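Local coordinates for protein ofchtiv-g5 (Ostrinia furnacalis, PDB 6JM8) that probably hydrolyses the beta-1,4 linkages of chitin, as a group IV insect chitinase of glycosyl hydrolase family 18, at residues E87-Y92 with V123-P128. Residues are numbered along the deposited sequence; the frame is centred on the assembly and turned at random.
Sequences EGSAQY and VDWLYP. With NAG (2-acetamido-2-deoxy-beta-D-glucopyranose), chain B; NAG (2-acetamido-2-deoxy-beta-D-glucopyranose), chain C.
Chi1 of Trp-125 (170°) swings the indole away from its own amide nitrogen and Ser-89 is likewise extended, so indole and hydroxyl meet in the loops after two neighbouring strands, 77-83 and 120-124, of the family 18 TIM barrel. NE1 of Trp-125 donates to OG of Ser-89 at 3.0 Å; the N-H...O angle of 176° and an acceptor only 2° from the ring plane indicate a straight, edge-on bond. OG in turn donates to O of Tyr-127 (2.9 Å), approaching from above the carbonyl plane, so one hydroxyl links the indole to the backbone. The indole is sandwiched: CB of Tyr-92 lies 3.4 Å from the centroid of the five-membered ring, a CH-pi contact, while CG of Pro-128 covers the opposite face. The Tyr-92 ring, near parallel to that five-membered ring, is slid aside (centroids 5.2 Å apart) and barely overlaps. A phenylalanine in place of Trp-125 would probably leave OG of Ser-89 without its N-H donor and Tyr-92 CB with less ring to pack on. A water accepts from N of Leu-126 and may donate to O of Gly-88. A cis peptide precedes Tyr-127. Asp-124, Leu-126 and Tyr-127 line the glycan pocket, Tyr-127 OH hydrogen-bonding O6 of the chain C NAG at 2.7 Å.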
# COMPACT_ATOMS: atom_id res chain seq x y z
N GLU A 87 -7.89 3.22 10.89
CA GLU A 87 -7.83 4.40 11.74
C GLU A 87 -8.85 5.46 11.36
O GLU A 87 -9.18 6.32 12.19
CB GLU A 87 -6.42 4.99 11.72
CG GLU A 87 -5.51 4.45 12.81
CD GLU A 87 -5.76 5.11 14.15
OE1 GLU A 87 -5.50 6.33 14.28
OE2 GLU A 87 -6.23 4.42 15.08
N GLY A 88 -9.37 5.42 10.14
CA GLY A 88 -10.38 6.36 9.72
C GLY A 88 -9.81 7.71 9.34
O GLY A 88 -8.60 7.91 9.23
N SER A 89 -10.72 8.66 9.14
CA SER A 89 -10.37 10.01 8.74
C SER A 89 -10.76 11.08 9.75
O SER A 89 -10.12 12.13 9.78
CB SER A 89 -11.04 10.35 7.39
OG SER A 89 -10.74 11.68 6.99
N ALA A 90 -11.77 10.82 10.59
CA ALA A 90 -12.33 11.85 11.46
C ALA A 90 -11.26 12.49 12.34
O ALA A 90 -11.13 13.72 12.38
CB ALA A 90 -13.44 11.26 12.32
N GLN A 91 -10.50 11.67 13.06
CA GLN A 91 -9.56 12.21 14.03
C GLN A 91 -8.43 12.97 13.35
O GLN A 91 -7.97 14.00 13.86
CB GLN A 91 -9.02 11.08 14.91
CG GLN A 91 -10.14 10.19 15.46
CD GLN A 91 -9.80 9.54 16.78
OE1 GLN A 91 -8.91 8.69 16.86
NE2 GLN A 91 -10.53 9.92 17.84
N TYR A 92 -7.99 12.51 12.18
CA TYR A 92 -6.97 13.24 11.44
C TYR A 92 -7.51 14.57 10.92
O TYR A 92 -6.79 15.57 10.91
CB TYR A 92 -6.44 12.37 10.30
CG TYR A 92 -5.78 11.14 10.85
CD1 TYR A 92 -4.46 11.16 11.25
CD2 TYR A 92 -6.50 9.96 11.02
CE1 TYR A 92 -3.85 10.04 11.77
CE2 TYR A 92 -5.91 8.84 11.54
CZ TYR A 92 -4.58 8.88 11.92
OH TYR A 92 -3.98 7.77 12.45
N VAL A 123 2.92 9.30 6.68
CA VAL A 123 1.59 9.76 7.04
C VAL A 123 0.59 9.10 6.10
O VAL A 123 0.58 9.39 4.90
CB VAL A 123 1.48 11.29 6.99
CG1 VAL A 123 0.07 11.72 7.35
CG2 VAL A 123 2.50 11.92 7.91
N ASP A 124 -0.26 8.22 6.64
CA ASP A 124 -1.22 7.50 5.81
C ASP A 124 -2.64 7.83 6.25
O ASP A 124 -3.40 6.95 6.66
CB ASP A 124 -0.98 5.99 5.87
CG ASP A 124 0.37 5.61 5.35
OD1 ASP A 124 1.09 6.51 4.91
OD2 ASP A 124 0.73 4.41 5.39
N TRP A 125 -3.04 9.09 6.10
CA TRP A 125 -4.34 9.56 6.45
C TRP A 125 -5.25 9.22 5.30
O TRP A 125 -5.08 9.74 4.29
CB TRP A 125 -4.31 11.05 6.70
CG TRP A 125 -5.59 11.72 6.85
CD1 TRP A 125 -6.82 11.16 6.85
CD2 TRP A 125 -5.81 13.13 6.96
NE1 TRP A 125 -7.79 12.11 6.98
CE2 TRP A 125 -7.19 13.34 7.04
CE3 TRP A 125 -4.97 14.23 7.02
CZ2 TRP A 125 -7.75 14.58 7.18
CZ3 TRP A 125 -5.52 15.45 7.13
CH2 TRP A 125 -6.91 15.62 7.23
N LEU A 126 -6.20 8.33 5.52
CA LEU A 126 -7.13 7.89 4.49
C LEU A 126 -8.58 8.30 4.74
O LEU A 126 -9.25 7.56 5.37
CB LEU A 126 -7.08 6.36 4.33
CG LEU A 126 -5.88 5.71 3.69
CD1 LEU A 126 -4.64 6.45 3.88
CD2 LEU A 126 -5.71 4.21 3.79
N TYR A 127 -9.03 9.45 4.24
CA TYR A 127 -8.24 10.42 3.48
C TYR A 127 -8.75 11.82 3.79
O TYR A 127 -9.88 11.95 4.26
CB TYR A 127 -8.33 10.21 1.95
CG TYR A 127 -8.39 8.79 1.45
CD1 TYR A 127 -9.58 8.08 1.48
CD2 TYR A 127 -7.28 8.18 0.88
CE1 TYR A 127 -9.65 6.77 1.00
CE2 TYR A 127 -7.35 6.88 0.40
CZ TYR A 127 -8.53 6.19 0.46
OH TYR A 127 -8.57 4.90 -0.02
N PRO A 128 -7.97 12.85 3.51
CA PRO A 128 -8.48 14.22 3.65
C PRO A 128 -9.75 14.43 2.84
O PRO A 128 -9.82 14.04 1.67
CB PRO A 128 -7.32 15.09 3.13
CG PRO A 128 -6.11 14.27 3.35
CD PRO A 128 -6.54 12.84 3.12
C1 NAG B . -4.48 0.95 2.08
C2 NAG B . -3.71 1.06 3.43
C3 NAG B . -3.99 -0.13 4.35
C4 NAG B . -4.58 -1.31 3.60
C5 NAG B . -3.90 -1.47 2.25
C6 NAG B . -4.42 -2.69 1.54
C7 NAG B . -1.64 2.40 3.32
C8 NAG B . -0.16 2.36 3.09
N2 NAG B . -2.27 1.22 3.22
O3 NAG B . -4.84 0.24 5.43
O4 NAG B . -4.30 -2.50 4.32
O5 NAG B . -4.17 -0.34 1.41
O6 NAG B . -5.65 -2.39 0.91
O7 NAG B . -2.23 3.44 3.57
C1 NAG C . -9.40 1.05 -0.01
C2 NAG C . -9.16 -0.14 0.89
C3 NAG C . -8.06 0.16 1.92
C4 NAG C . -6.81 0.73 1.26
C5 NAG C . -7.20 1.87 0.32
C6 NAG C . -6.05 2.44 -0.49
C7 NAG C . -10.83 -1.77 1.72
C8 NAG C . -12.13 -1.95 2.45
N2 NAG C . -10.41 -0.51 1.56
O3 NAG C . -7.70 -1.05 2.57
O4 NAG C . -5.92 1.19 2.28
O5 NAG C . -8.18 1.43 -0.62
O6 NAG C . -6.49 3.62 -1.15
O7 NAG C . -10.20 -2.72 1.29
O HOH W 1 -6.56 7.04 7.89